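Stage III sporulation protein AB (Bacillus subtilis, PDB 6BS9) is essential for spore formation and is probably a component of a secretion-system-like transport apparatus, this chain being an all-helical part of the full-length protein. Local coordinates at residues Y86-Q91 with K109-H114; R14-S19 with T48-F53; T66-S71 with E94-H99. One frame throughout, in Å; residues are numbered along the deposited sequence.

Interaction 1: residues Y86-Q91 with K109-H114; sequences YEVLKQ and KLALTH
Val88 and Ala111 have the CA atoms nearest each other across two nearly antiparallel helices, 6.1 Å apart, and the axes of segments 86-91 and 109-114 come within 9.5 Å at an angle of 164°. The pair is a helical hairpin. Helix 83-95 runs one way, a short connection turns the chain, and helix 101-128 returns alongside it.

Val88 does most of the touching. Its CG1 lies anti to the backbone N (chi1 172°) and reaches the backbone of the opposite helix, with Val88 CG1 3.7 Å from Ala111 O. The same methyl, Val88 CG1, is 4.4 Å from Ala111 CB, a looser apolar contact. A small residue at Ala111 suits the short distance between the two backbones here.

The other methyl of Val88 serves His114. CG2 sits over one face of the imidazole, somewhat toward the rim, in a CH-pi contact. Val88 CG2 is 3.6 Å from the centroid of the His114 ring and close to the ring normal. The first torsion of His114 (chi1 -150°) swings its ring toward helix 83-95, and the second then turns a face to the valine.

Gln91 lies one helical turn further along on the same side of helix 83-95. Its amide stands almost perpendicular to the imidazole and approaches it obliquely. The His114 side chain also lies about 3 Å, between nearest atoms, from a sulfate ion that probably came from the crystallisation liquor.

Leu89 and Leu112 point away from this interface. They pack on helix 2-26, through Leu13 and Leu17 respectively, which places the hairpin against that helix in the bundle. At the polar edge of the contact, Gln91 OE1 stops 4.0 Å from His114 ND1, too far for a hydrogen bond.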
ATOM      1  N   TYR A  86      -1.579   0.020  -9.446  1.00 43.11           N
ATOM      2  CA  TYR A  86      -1.780   1.459  -9.190  1.00 44.45           C
ATOM      3  C   TYR A  86      -3.229   1.691  -8.798  1.00 42.47           C
ATOM      4  O   TYR A  86      -3.508   2.387  -7.813  1.00 39.91           O
ATOM      5  CB  TYR A  86      -1.446   2.363 -10.413  1.00 48.31           C
ATOM      6  CG  TYR A  86      -1.763   3.846 -10.155  1.00 53.55           C
ATOM      7  CD1 TYR A  86      -0.890   4.653  -9.410  1.00 53.88           C
ATOM      8  CD2 TYR A  86      -2.940   4.434 -10.643  1.00 54.22           C
ATOM      9  CE1 TYR A  86      -1.172   5.985  -9.172  1.00 54.11           C
ATOM     10  CE2 TYR A  86      -3.236   5.777 -10.392  1.00 54.07           C
ATOM     11  CZ  TYR A  86      -2.365   6.532  -9.631  1.00 56.52           C
ATOM     12  OH  TYR A  86      -2.640   7.856  -9.366  1.00 54.68           O
ATOM     13  N   GLU A  87      -4.142   1.106  -9.569  1.00 39.42           N
ATOM     14  CA  GLU A  87      -5.558   1.314  -9.334  1.00 40.33           C
ATOM     15  C   GLU A  87      -5.976   0.709  -7.988  1.00 38.12           C
ATOM     16  O   GLU A  87      -6.724   1.307  -7.253  1.00 38.73           O
ATOM     17  CB  GLU A  87      -6.411   0.743 -10.501  1.00 43.08           C
ATOM     18  CG  GLU A  87      -6.329   1.567 -11.812  1.00 46.68           C
ATOM     19  CD  GLU A  87      -6.778   3.024 -11.671  1.00 48.60           C
ATOM     20  OE1 GLU A  87      -7.785   3.296 -10.910  1.00 46.88           O
ATOM     21  OE2 GLU A  87      -6.108   3.909 -12.301  1.00 54.39           O
ATOM     22  N   VAL A  88      -5.458  -0.462  -7.674  1.00 36.22           N
ATOM     23  CA  VAL A  88      -5.719  -1.028  -6.399  1.00 36.42           C
ATOM     24  C   VAL A  88      -5.203  -0.143  -5.285  1.00 35.28           C
ATOM     25  O   VAL A  88      -5.924   0.115  -4.314  1.00 33.88           O
ATOM     26  CB  VAL A  88      -5.154  -2.465  -6.277  1.00 36.79           C
ATOM     27  CG1 VAL A  88      -5.272  -2.972  -4.847  1.00 36.50           C
ATOM     28  CG2 VAL A  88      -5.901  -3.402  -7.230  1.00 36.67           C
ATOM     29  N   LEU A  89      -3.967   0.343  -5.409  1.00 36.82           N
ATOM     30  CA  LEU A  89      -3.411   1.227  -4.393  1.00 36.81           C
ATOM     31  C   LEU A  89      -4.159   2.561  -4.266  1.00 39.87           C
ATOM     32  O   LEU A  89      -4.335   3.076  -3.164  1.00 45.21           O
ATOM     33  CB  LEU A  89      -1.924   1.400  -4.624  1.00 37.47           C
ATOM     34  CG  LEU A  89      -1.133   0.100  -4.403  1.00 37.39           C
ATOM     35  CD1 LEU A  89       0.258   0.199  -4.913  1.00 36.24           C
ATOM     36  CD2 LEU A  89      -1.100  -0.323  -2.919  1.00 37.60           C
ATOM     37  N   LYS A  90      -4.643   3.082  -5.375  1.00 42.16           N
ATOM     38  CA  LYS A  90      -5.496   4.266  -5.377  1.00 47.51           C
ATOM     39  C   LYS A  90      -6.794   3.987  -4.666  1.00 42.89           C
ATOM     40  O   LYS A  90      -7.219   4.797  -3.855  1.00 40.48           O
ATOM     41  CB  LYS A  90      -5.763   4.734  -6.822  1.00 53.21           C
ATOM     42  CG  LYS A  90      -6.466   6.086  -6.932  1.00 64.19           C
ATOM     43  CD  LYS A  90      -6.685   6.518  -8.391  1.00 70.93           C
ATOM     44  CE  LYS A  90      -7.207   7.963  -8.496  1.00 75.70           C
ATOM     45  NZ  LYS A  90      -6.884   8.634  -9.805  1.00 75.96           N
ATOM     46  N   GLN A  91      -7.440   2.859  -4.966  1.00 43.12           N
ATOM     47  CA  GLN A  91      -8.680   2.453  -4.236  1.00 44.33           C
ATOM     48  C   GLN A  91      -8.434   2.287  -2.733  1.00 38.66           C
ATOM     49  O   GLN A  91      -9.284   2.648  -1.928  1.00 38.32           O
ATOM     50  CB  GLN A  91      -9.576   1.311  -4.859  1.00 49.02           C
ATOM     51  CG  GLN A  91      -9.011   0.126  -5.631  1.00 53.82           C
ATOM     52  CD  GLN A  91      -9.954  -1.129  -5.616  0.50 50.22           C
ATOM     53  OE1 GLN A  91      -9.505  -2.239  -5.388  0.50 45.90           O
ATOM     54  NE2 GLN A  91     -11.248  -0.923  -5.838  0.50 50.49           N
ATOM     55  N   LYS A 109      -9.967  -4.796   3.257  1.00 32.66           N
ATOM     56  CA  LYS A 109      -9.798  -6.236   2.969  1.00 31.61           C
ATOM     57  C   LYS A 109      -9.822  -6.504   1.468  1.00 32.13           C
ATOM     58  O   LYS A 109      -9.036  -7.315   0.966  1.00 33.71           O
ATOM     59  CB  LYS A 109     -10.866  -7.024   3.692  1.00 33.38           C
ATOM     60  CG  LYS A 109     -10.687  -8.522   3.591  1.00 32.73           C
ATOM     61  CD  LYS A 109     -11.836  -9.235   4.232  1.00 35.20           C
ATOM     62  CE  LYS A 109     -11.642 -10.768   4.294  1.00 36.21           C
ATOM     63  NZ  LYS A 109     -12.802 -11.452   4.951  1.00 35.39           N
ATOM     64  N   LEU A 110     -10.708  -5.822   0.735  1.00 32.35           N
ATOM     65  CA  LEU A 110     -10.787  -5.982  -0.751  1.00 33.63           C
ATOM     66  C   LEU A 110      -9.508  -5.596  -1.463  1.00 31.79           C
ATOM     67  O   LEU A 110      -9.058  -6.328  -2.334  1.00 31.71           O
ATOM     68  CB  LEU A 110     -11.913  -5.128  -1.335  1.00 34.02           C
ATOM     69  CG  LEU A 110     -12.149  -5.120  -2.843  1.00 34.68           C
ATOM     70  CD1 LEU A 110     -12.355  -6.503  -3.403  1.00 34.09           C
ATOM     71  CD2 LEU A 110     -13.363  -4.266  -3.203  1.00 34.85           C
ATOM     72  N   ALA A 111      -8.917  -4.459  -1.049  1.00 30.60           N
ATOM     73  CA  ALA A 111      -7.615  -4.085  -1.517  1.00 30.61           C
ATOM     74  C   ALA A 111      -6.576  -5.165  -1.292  1.00 30.10           C
ATOM     75  O   ALA A 111      -5.855  -5.541  -2.214  1.00 33.90           O
ATOM     76  CB  ALA A 111      -7.165  -2.809  -0.844  1.00 32.49           C
ATOM     77  N   LEU A 112      -6.511  -5.683  -0.081  1.00 30.11           N
ATOM     78  CA  LEU A 112      -5.584  -6.773   0.254  1.00 30.26           C
ATOM     79  C   LEU A 112      -5.783  -8.012  -0.544  1.00 29.49           C
ATOM     80  O   LEU A 112      -4.818  -8.620  -1.023  1.00 31.54           O
ATOM     81  CB  LEU A 112      -5.693  -7.181   1.730  1.00 31.57           C
ATOM     82  CG  LEU A 112      -5.261  -6.103   2.749  1.00 36.86           C
ATOM     83  CD1 LEU A 112      -5.456  -6.583   4.185  1.00 38.16           C
ATOM     84  CD2 LEU A 112      -3.813  -5.716   2.563  1.00 35.86           C
ATOM     85  N   THR A 113      -7.022  -8.405  -0.735  1.00 30.25           N
ATOM     86  CA  THR A 113      -7.303  -9.589  -1.565  1.00 30.73           C
ATOM     87  C   THR A 113      -6.986  -9.354  -3.000  1.00 31.06           C
ATOM     88  O   THR A 113      -6.538 -10.266  -3.694  1.00 29.92           O
ATOM     89  CB  THR A 113      -8.771  -9.990  -1.458  1.00 30.25           C
ATOM     90  OG1 THR A 113      -9.094 -10.150  -0.091  1.00 30.72           O
ATOM     91  CG2 THR A 113      -9.025 -11.312  -2.113  1.00 31.45           C
ATOM     92  N   HIS A 114      -7.231  -8.135  -3.469  1.00 34.11           N
ATOM     93  CA  HIS A 114      -6.890  -7.811  -4.836  1.00 36.74           C
ATOM     94  C   HIS A 114      -5.425  -7.945  -5.104  1.00 36.44           C
ATOM     95  O   HIS A 114      -5.000  -8.564  -6.106  1.00 37.74           O
ATOM     96  CB  HIS A 114      -7.335  -6.435  -5.226  1.00 40.56           C
ATOM     97  CG  HIS A 114      -7.647  -6.334  -6.685  1.00 47.92           C
ATOM     98  ND1 HIS A 114      -8.813  -5.761  -7.133  1.00 51.50           N
ATOM     99  CD2 HIS A 114      -7.028  -6.854  -7.784  1.00 50.07           C
ATOM    100  CE1 HIS A 114      -8.854  -5.834  -8.451  1.00 55.47           C
ATOM    101  NE2 HIS A 114      -7.780  -6.488  -8.871  1.00 57.61           N
TER

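Interaction 2: residues R14-S19 with T48-F53; sequences RAALQS and TLFSAF
Phe50 reaches from helix 46-58 to Ala16 and Leu17 on helix 2-26. The backbones stay well apart, with 8.5 Å between the CA atoms of Ala16 and Phe50. The Phe50 side chain spans most of that distance.

Phe50 has CG beside the backbone N and anti to the carbonyl carbon (chi1 -67°). This sends the ring outward with its far end leading. CZ at that end meets the methyl of Ala16, and Ala16 CB to Phe50 CZ is 3.4 Å, a tight apolar contact. The methyl, Ala16 CB, also lies 3.7 Å from Phe50 CE2. It comes at the ring obliquely.

Leu17 uses one branch. Leu17 CD2 lies at the edge of the Phe50 ring, in plane with it, 3.9 Å from Phe50 CZ and 4.0 Å from Phe50 CE1. The two side chains cross at about a right angle. Leu17 CG is also anti to the carbonyl carbon (chi1 -58°), and the end of the side chain leans closer to Phe50 than its CB direction suggests. One face of the ring is partly covered from its own helix, by Leu49 CG 4.2 Å above the plane.

A serine in place of Phe50 would remove the ring, and would probably open a gap between the two helices and leave Ala16 CB and Leu17 CD2 without their apolar partner.

Leu42 touches both Ala16 and Phe50, while Leu17 also packs on Leu112 and Leu115 of helix 101-128. All three contact residues are buried. A large aromatic set against a small alanine and a branched leucine is ordinary apolar side-chain packing in the core of an all-helical bundle.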
ATOM      1  N   ARG A  14       1.304  -6.143   0.512  0.50 31.57           N
ATOM      2  CA  ARG A  14       0.323  -6.922   1.278  0.50 30.19           C
ATOM      3  C   ARG A  14       0.711  -6.980   2.759  0.50 31.80           C
ATOM      4  O   ARG A  14      -0.153  -6.885   3.620  0.50 34.56           O
ATOM      5  CB  ARG A  14       0.320  -8.332   0.671  0.50 29.82           C
ATOM      6  CG  ARG A  14      -0.788  -9.347   1.008  0.50 29.49           C
ATOM      7  CD  ARG A  14      -2.254  -9.025   0.707  0.50 29.31           C
ATOM      8  NE  ARG A  14      -3.056  -9.933   1.507  0.50 29.99           N
ATOM      9  CZ  ARG A  14      -3.110  -9.912   2.831  0.50 30.80           C
ATOM     10  NH1 ARG A  14      -2.486  -8.957   3.532  0.50 29.74           N
ATOM     11  NH2 ARG A  14      -3.814 -10.852   3.437  0.50 30.81           N
ATOM     12  N   ALA A  15       2.002  -7.133   3.065  1.00 31.03           N
ATOM     13  CA  ALA A  15       2.470  -7.140   4.430  1.00 32.31           C
ATOM     14  C   ALA A  15       2.206  -5.793   5.108  1.00 32.83           C
ATOM     15  O   ALA A  15       1.695  -5.718   6.209  1.00 32.68           O
ATOM     16  CB  ALA A  15       3.971  -7.488   4.482  1.00 34.43           C
ATOM     17  N   ALA A  16       2.656  -4.734   4.459  1.00 31.13           N
ATOM     18  CA  ALA A  16       2.584  -3.426   5.004  1.00 30.06           C
ATOM     19  C   ALA A  16       1.127  -2.992   5.171  1.00 31.62           C
ATOM     20  O   ALA A  16       0.767  -2.464   6.238  1.00 29.85           O
ATOM     21  CB  ALA A  16       3.292  -2.470   4.053  1.00 32.25           C
ATOM     22  N   LEU A  17       0.296  -3.187   4.130  1.00 30.15           N
ATOM     23  CA  LEU A  17      -1.126  -2.843   4.264  1.00 31.11           C
ATOM     24  C   LEU A  17      -1.913  -3.672   5.284  1.00 29.21           C
ATOM     25  O   LEU A  17      -2.809  -3.168   5.970  1.00 27.41           O
ATOM     26  CB  LEU A  17      -1.819  -2.896   2.905  1.00 33.73           C
ATOM     27  CG  LEU A  17      -1.181  -1.940   1.852  1.00 36.28           C
ATOM     28  CD1 LEU A  17      -2.017  -1.917   0.579  1.00 36.54           C
ATOM     29  CD2 LEU A  17      -0.970  -0.542   2.364  1.00 36.59           C
ATOM     30  N   GLN A  18      -1.537  -4.912   5.465  1.00 29.90           N
ATOM     31  CA  GLN A  18      -2.140  -5.670   6.557  1.00 33.06           C
ATOM     32  C   GLN A  18      -1.831  -5.017   7.909  1.00 33.50           C
ATOM     33  O   GLN A  18      -2.700  -4.890   8.772  1.00 36.08           O
ATOM     34  CB  GLN A  18      -1.647  -7.063   6.519  1.00 35.43           C
ATOM     35  CG  GLN A  18      -2.178  -7.948   7.594  1.00 38.83           C
ATOM     36  CD  GLN A  18      -1.573  -9.316   7.439  1.00 39.03           C
ATOM     37  OE1 GLN A  18      -2.151 -10.187   6.820  1.00 39.16           O
ATOM     38  NE2 GLN A  18      -0.368  -9.489   7.972  1.00 41.91           N
ATOM     39  N   SER A  19      -0.615  -4.527   8.075  1.00 32.58           N
ATOM     40  CA  SER A  19      -0.253  -3.841   9.344  1.00 32.05           C
ATOM     41  C   SER A  19      -0.922  -2.530   9.521  1.00 30.54           C
ATOM     42  O   SER A  19      -1.415  -2.213  10.582  1.00 30.47           O
ATOM     43  CB  SER A  19       1.227  -3.705   9.415  1.00 31.52           C
ATOM     44  OG  SER A  19       1.785  -5.011   9.477  1.00 32.59           O
ATOM     45  N   THR A  48       9.830   3.636   0.618  1.00 34.96           N
ATOM     46  CA  THR A  48       9.610   5.066   0.377  1.00 37.02           C
ATOM     47  C   THR A  48       8.141   5.488   0.236  1.00 35.02           C
ATOM     48  O   THR A  48       7.733   6.586   0.641  1.00 35.44           O
ATOM     49  CB  THR A  48      10.402   5.528  -0.853  1.00 39.69           C
ATOM     50  OG1 THR A  48      11.779   5.226  -0.613  1.00 41.62           O
ATOM     51  CG2 THR A  48      10.299   7.051  -0.989  1.00 44.77           C
ATOM     52  N   LEU A  49       7.293   4.574  -0.217  1.00 33.15           N
ATOM     53  CA  LEU A  49       5.867   4.853  -0.193  1.00 33.08           C
ATOM     54  C   LEU A  49       5.427   5.168   1.246  1.00 32.40           C
ATOM     55  O   LEU A  49       4.634   6.072   1.453  1.00 33.50           O
ATOM     56  CB  LEU A  49       5.079   3.676  -0.787  1.00 32.35           C
ATOM     57  CG  LEU A  49       3.540   3.723  -0.708  1.00 34.31           C
ATOM     58  CD1 LEU A  49       2.918   4.927  -1.372  1.00 34.99           C
ATOM     59  CD2 LEU A  49       2.989   2.484  -1.377  1.00 34.51           C
ATOM     60  N   PHE A  50       5.929   4.386   2.215  1.00 31.94           N
ATOM     61  CA  PHE A  50       5.471   4.454   3.583  1.00 31.80           C
ATOM     62  C   PHE A  50       6.115   5.583   4.360  1.00 33.32           C
ATOM     63  O   PHE A  50       5.424   6.215   5.180  1.00 32.12           O
ATOM     64  CB  PHE A  50       5.585   3.077   4.304  1.00 31.96           C
ATOM     65  CG  PHE A  50       4.641   2.085   3.722  1.00 32.44           C
ATOM     66  CD1 PHE A  50       3.302   2.116   4.068  1.00 30.06           C
ATOM     67  CD2 PHE A  50       5.048   1.324   2.615  1.00 32.48           C
ATOM     68  CE1 PHE A  50       2.402   1.342   3.416  1.00 31.00           C
ATOM     69  CE2 PHE A  50       4.153   0.491   1.990  1.00 34.24           C
ATOM     70  CZ  PHE A  50       2.817   0.505   2.384  1.00 32.56           C
ATOM     71  N   SER A  51       7.363   5.890   4.061  1.00 33.53           N
ATOM     72  CA  SER A  51       7.982   7.091   4.668  1.00 36.49           C
ATOM     73  C   SER A  51       7.410   8.387   4.092  1.00 36.11           C
ATOM     74  O   SER A  51       7.144   9.312   4.848  1.00 37.33           O
ATOM     75  CB  SER A  51       9.561   7.086   4.585  1.00 36.08           C
ATOM     76  OG  SER A  51      10.001   6.916   3.296  1.00 38.31           O
ATOM     77  N   ALA A  52       7.185   8.429   2.785  1.00 34.69           N
ATOM     78  CA  ALA A  52       6.465   9.574   2.198  1.00 35.53           C
ATOM     79  C   ALA A  52       5.067   9.785   2.767  1.00 36.03           C
ATOM     80  O   ALA A  52       4.693  10.918   3.020  1.00 38.19           O
ATOM     81  CB  ALA A  52       6.370   9.411   0.718  1.00 33.88           C
ATOM     82  N   PHE A  53       4.322   8.698   2.981  1.00 35.18           N
ATOM     83  CA  PHE A  53       2.988   8.768   3.547  1.00 34.20           C
ATOM     84  C   PHE A  53       3.054   9.330   4.968  1.00 35.21           C
ATOM     85  O   PHE A  53       2.297  10.241   5.308  1.00 36.15           O
ATOM     86  CB  PHE A  53       2.379   7.363   3.566  1.00 34.64           C
ATOM     87  CG  PHE A  53       0.960   7.285   4.082  1.00 33.49           C
ATOM     88  CD1 PHE A  53       0.003   8.196   3.713  1.00 34.58           C
ATOM     89  CD2 PHE A  53       0.563   6.253   4.891  1.00 35.74           C
ATOM     90  CE1 PHE A  53      -1.338   8.081   4.135  1.00 35.77           C
ATOM     91  CE2 PHE A  53      -0.792   6.106   5.318  1.00 35.77           C
ATOM     92  CZ  PHE A  53      -1.744   7.038   4.949  1.00 35.55           C
TER

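Interaction 3: residues T66-S71 with E94-H99; sequences TAWEQS and ETLGIH. With SO4 (sulfate ion), chain E.
Trp68 and Leu96 join helix 64-75 to the type I turn, Thr95 to Ile98, near the end of helix 83-95. Trp68 CB meets Leu96 CD1 at 4.0 Å. CG is anti to the backbone N (chi1 -177°), which carries the indole inward. Trp68 NE1 donates a hydrogen bond to Leu89 O, so the buried ring nitrogen is satisfied by the backbone of helix 83-95. At the far end of the indole, Trp68 CH2 packs against Leu49 CD2. Phe53 and Phe92 make edge-to-face contacts with the ring system.

Glu69 lies nearer the surface. Its chain bends at chi2 and brings Glu69 OE2 to 3.9 Å from Glu94 N. The two carboxylates are near each other, Glu69 OE1 and Glu94 OE2 being 4.6 Å apart. Lys65 makes long, weak ion pairs with both, which may ease their repulsion.

Past the turn, the backbone N of Asp100 is hydrogen-bonded to a sulfate ion, probably from the crystallisation liquor. His99 N also points at it, but its 2.5 Å to sulfate O4 is very short and doubtful.

Trp68 thus sits between helices 46-58 and 83-95 and also touches Leu17 of helix 2-26, while Leu96 packs on Ile24 of that helix.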
ATOM      1  N   THR A  66      -5.798  11.908   1.004  1.00 41.71           N
ATOM      2  CA  THR A  66      -5.074  12.797   0.140  1.00 41.82           C
ATOM      3  C   THR A  66      -3.569  12.496   0.299  1.00 42.86           C
ATOM      4  O   THR A  66      -2.842  12.421  -0.704  1.00 42.73           O
ATOM      5  CB  THR A  66      -5.392  14.267   0.498  1.00 44.44           C
ATOM      6  OG1 THR A  66      -6.779  14.523   0.272  1.00 43.41           O
ATOM      7  CG2 THR A  66      -4.548  15.272  -0.298  1.00 42.48           C
ATOM      8  N   ALA A  67      -3.122  12.313   1.534  1.00 38.50           N
ATOM      9  CA  ALA A  67      -1.704  12.004   1.801  1.00 39.17           C
ATOM     10  C   ALA A  67      -1.247  10.735   1.125  1.00 38.46           C
ATOM     11  O   ALA A  67      -0.129  10.687   0.561  1.00 40.12           O
ATOM     12  CB  ALA A  67      -1.436  11.886   3.289  1.00 38.59           C
ATOM     13  N   TRP A  68      -2.119   9.739   1.120  1.00 36.98           N
ATOM     14  CA  TRP A  68      -1.825   8.514   0.411  1.00 36.10           C
ATOM     15  C   TRP A  68      -1.689   8.682  -1.125  1.00 37.95           C
ATOM     16  O   TRP A  68      -0.697   8.220  -1.730  1.00 33.28           O
ATOM     17  CB  TRP A  68      -2.873   7.470   0.697  1.00 32.77           C
ATOM     18  CG  TRP A  68      -2.559   6.238   0.047  1.00 31.09           C
ATOM     19  CD1 TRP A  68      -3.038   5.782  -1.163  1.00 31.71           C
ATOM     20  CD2 TRP A  68      -1.620   5.255   0.484  1.00 31.59           C
ATOM     21  NE1 TRP A  68      -2.521   4.516  -1.447  1.00 30.30           N
ATOM     22  CE2 TRP A  68      -1.632   4.192  -0.468  1.00 31.26           C
ATOM     23  CE3 TRP A  68      -0.766   5.138   1.602  1.00 31.06           C
ATOM     24  CZ2 TRP A  68      -0.801   3.090  -0.338  1.00 30.88           C
ATOM     25  CZ3 TRP A  68       0.032   4.007   1.741  1.00 27.51           C
ATOM     26  CH2 TRP A  68      -0.005   3.014   0.809  1.00 29.88           C
ATOM     27  N   GLU A  69      -2.658   9.352  -1.722  1.00 43.86           N
ATOM     28  CA  GLU A  69      -2.654   9.600  -3.169  1.00 49.45           C
ATOM     29  C   GLU A  69      -1.403  10.330  -3.599  1.00 47.26           C
ATOM     30  O   GLU A  69      -0.759   9.935  -4.567  1.00 49.83           O
ATOM     31  CB  GLU A  69      -3.868  10.406  -3.651  1.00 55.90           C
ATOM     32  CG  GLU A  69      -4.817   9.572  -4.468  1.00 68.69           C
ATOM     33  CD  GLU A  69      -5.952   8.967  -3.684  1.00 74.25           C
ATOM     34  OE1 GLU A  69      -6.849   9.777  -3.350  1.00 69.33           O
ATOM     35  OE2 GLU A  69      -5.953   7.710  -3.496  1.00 74.90           O
ATOM     36  N   GLN A  70      -1.053  11.373  -2.862  1.00 44.51           N
ATOM     37  CA  GLN A  70       0.145  12.163  -3.142  1.00 45.02           C
ATOM     38  C   GLN A  70       1.412  11.304  -3.026  1.00 40.77           C
ATOM     39  O   GLN A  70       2.268  11.357  -3.869  1.00 42.64           O
ATOM     40  CB  GLN A  70       0.193  13.374  -2.203  1.00 51.82           C
ATOM     41  CG  GLN A  70       0.569  14.690  -2.866  1.00 64.36           C
ATOM     42  CD  GLN A  70       0.460  15.905  -1.931  1.00 74.01           C
ATOM     43  OE1 GLN A  70       1.455  16.623  -1.702  1.00 78.98           O
ATOM     44  NE2 GLN A  70      -0.755  16.150  -1.379  1.00 74.39           N
ATOM     45  N   SER A  71       1.505  10.472  -1.994  1.00 37.36           N
ATOM     46  CA  SER A  71       2.681   9.654  -1.819  1.00 38.06           C
ATOM     47  C   SER A  71       2.793   8.608  -2.884  1.00 36.70           C
ATOM     48  O   SER A  71       3.858   8.336  -3.429  1.00 36.49           O
ATOM     49  CB  SER A  71       2.673   8.990  -0.437  1.00 37.05           C
ATOM     50  OG  SER A  71       2.384   9.918   0.586  1.00 34.91           O
ATOM     51  N   GLU A  94      -8.691   5.854  -1.363  1.00 43.68           N
ATOM     52  CA  GLU A  94     -10.103   6.253  -1.373  1.00 44.88           C
ATOM     53  C   GLU A  94     -10.789   5.632  -0.162  1.00 43.19           C
ATOM     54  O   GLU A  94     -11.488   6.312   0.603  1.00 45.89           O
ATOM     55  CB  GLU A  94     -10.754   5.839  -2.724  1.00 50.76           C
ATOM     56  CG  GLU A  94      -9.950   6.261  -3.997  1.00 56.63           C
ATOM     57  CD  GLU A  94     -10.468   7.387  -4.909  1.00 66.77           C
ATOM     58  OE1 GLU A  94     -10.129   7.316  -6.149  1.00 66.64           O
ATOM     59  OE2 GLU A  94     -11.128   8.360  -4.428  1.00 75.85           O
ATOM     60  N   THR A  95     -10.413   4.402   0.155  1.00 40.80           N
ATOM     61  CA  THR A  95     -10.865   3.734   1.337  1.00 43.45           C
ATOM     62  C   THR A  95     -10.584   4.399   2.664  1.00 42.70           C
ATOM     63  O   THR A  95     -11.279   4.176   3.671  1.00 46.09           O
ATOM     64  CB  THR A  95     -10.245   2.297   1.334  1.00 49.36           C
ATOM     65  OG1 THR A  95     -10.831   1.526   0.288  1.00 48.08           O
ATOM     66  CG2 THR A  95     -10.402   1.549   2.638  1.00 49.09           C
ATOM     67  N   LEU A  96      -9.500   5.142   2.758  1.00 45.39           N
ATOM     68  CA  LEU A  96      -9.153   5.798   4.037  1.00 44.66           C
ATOM     69  C   LEU A  96     -10.150   6.866   4.411  1.00 42.39           C
ATOM     70  O   LEU A  96     -10.148   7.356   5.550  1.00 44.50           O
ATOM     71  CB  LEU A  96      -7.702   6.356   3.966  1.00 43.94           C
ATOM     72  CG  LEU A  96      -6.665   5.262   3.669  1.00 43.43           C
ATOM     73  CD1 LEU A  96      -5.303   5.813   3.363  1.00 44.15           C
ATOM     74  CD2 LEU A  96      -6.569   4.284   4.795  1.00 45.29           C
ATOM     75  N   GLY A  97     -10.836   7.352   3.388  1.00 43.92           N
ATOM     76  CA  GLY A  97     -11.864   8.352   3.549  1.00 48.19           C
ATOM     77  C   GLY A  97     -13.268   7.864   3.702  1.00 49.44           C
ATOM     78  O   GLY A  97     -14.170   8.675   3.747  1.00 53.24           O
ATOM     79  N   ILE A  98     -13.458   6.550   3.814  1.00 50.47           N
ATOM     80  CA  ILE A  98     -14.748   5.975   4.163  1.00 50.85           C
ATOM     81  C   ILE A  98     -15.013   6.147   5.676  1.00 49.27           C
ATOM     82  O   ILE A  98     -14.267   5.669   6.502  1.00 46.95           O
ATOM     83  CB  ILE A  98     -14.843   4.489   3.693  1.00 52.41           C
ATOM     84  CG1 ILE A  98     -14.717   4.421   2.166  1.00 50.83           C
ATOM     85  CG2 ILE A  98     -16.165   3.848   4.119  1.00 51.79           C
ATOM     86  CD1 ILE A  98     -14.698   3.001   1.624  1.00 50.06           C
ATOM     87  N   HIS A  99     -16.114   6.818   6.017  1.00 55.47           N
ATOM     88  CA  HIS A  99     -16.500   7.089   7.423  1.00 60.17           C
ATOM     89  C   HIS A  99     -17.201   5.907   8.129  1.00 57.23           C
ATOM     90  O   HIS A  99     -16.945   5.698   9.299  1.00 54.50           O
ATOM     91  CB  HIS A  99     -17.248   8.423   7.623  1.00 69.92           C
ATOM     92  CG  HIS A  99     -16.326   9.578   7.905  1.00 87.11           C
ATOM     93  ND1 HIS A  99     -15.540  10.167   6.931  1.00 92.44           N
ATOM     94  CD2 HIS A  99     -16.020  10.212   9.067  1.00 97.63           C
ATOM     95  CE1 HIS A  99     -14.814  11.134   7.475  1.00101.33           C
ATOM     96  NE2 HIS A  99     -15.090  11.185   8.769  1.00102.71           N
TER
HETATM   97  S   SO4 E 201     -18.811   7.118   4.046  1.00 75.23           S
HETATM   98  O1  SO4 E 201     -19.869   7.929   4.700  1.00 78.79           O
HETATM   99  O2  SO4 E 201     -18.785   5.761   4.640  1.00 79.24           O
HETATM  100  O3  SO4 E 201     -19.045   6.998   2.586  1.00 72.48           O
HETATM  101  O4  SO4 E 201     -17.537   7.810   4.286  1.00 80.45           O

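The three contacts lie 12 to 13 Å apart, centre to centre, in one compact all-helical chain. Interaction 2 comes first along the chain and closes before the others open. Interactions 1 and 3 then alternate: 66-71, 86-91, 94-99, 109-114. Both use helix 83-95, and the bond from Trp68 to Leu89 ties them directly. Helix 2-26 meets several of the others. Its Leu17, part of interaction 2, also touches Leu89, Leu112 and Trp68. Helices 46-58 and 64-75 follow each other and link interactions 2 and 3 through Phe53 and Ser71. Together the contacts involve five of the six helices, consistent with one shared apolar core.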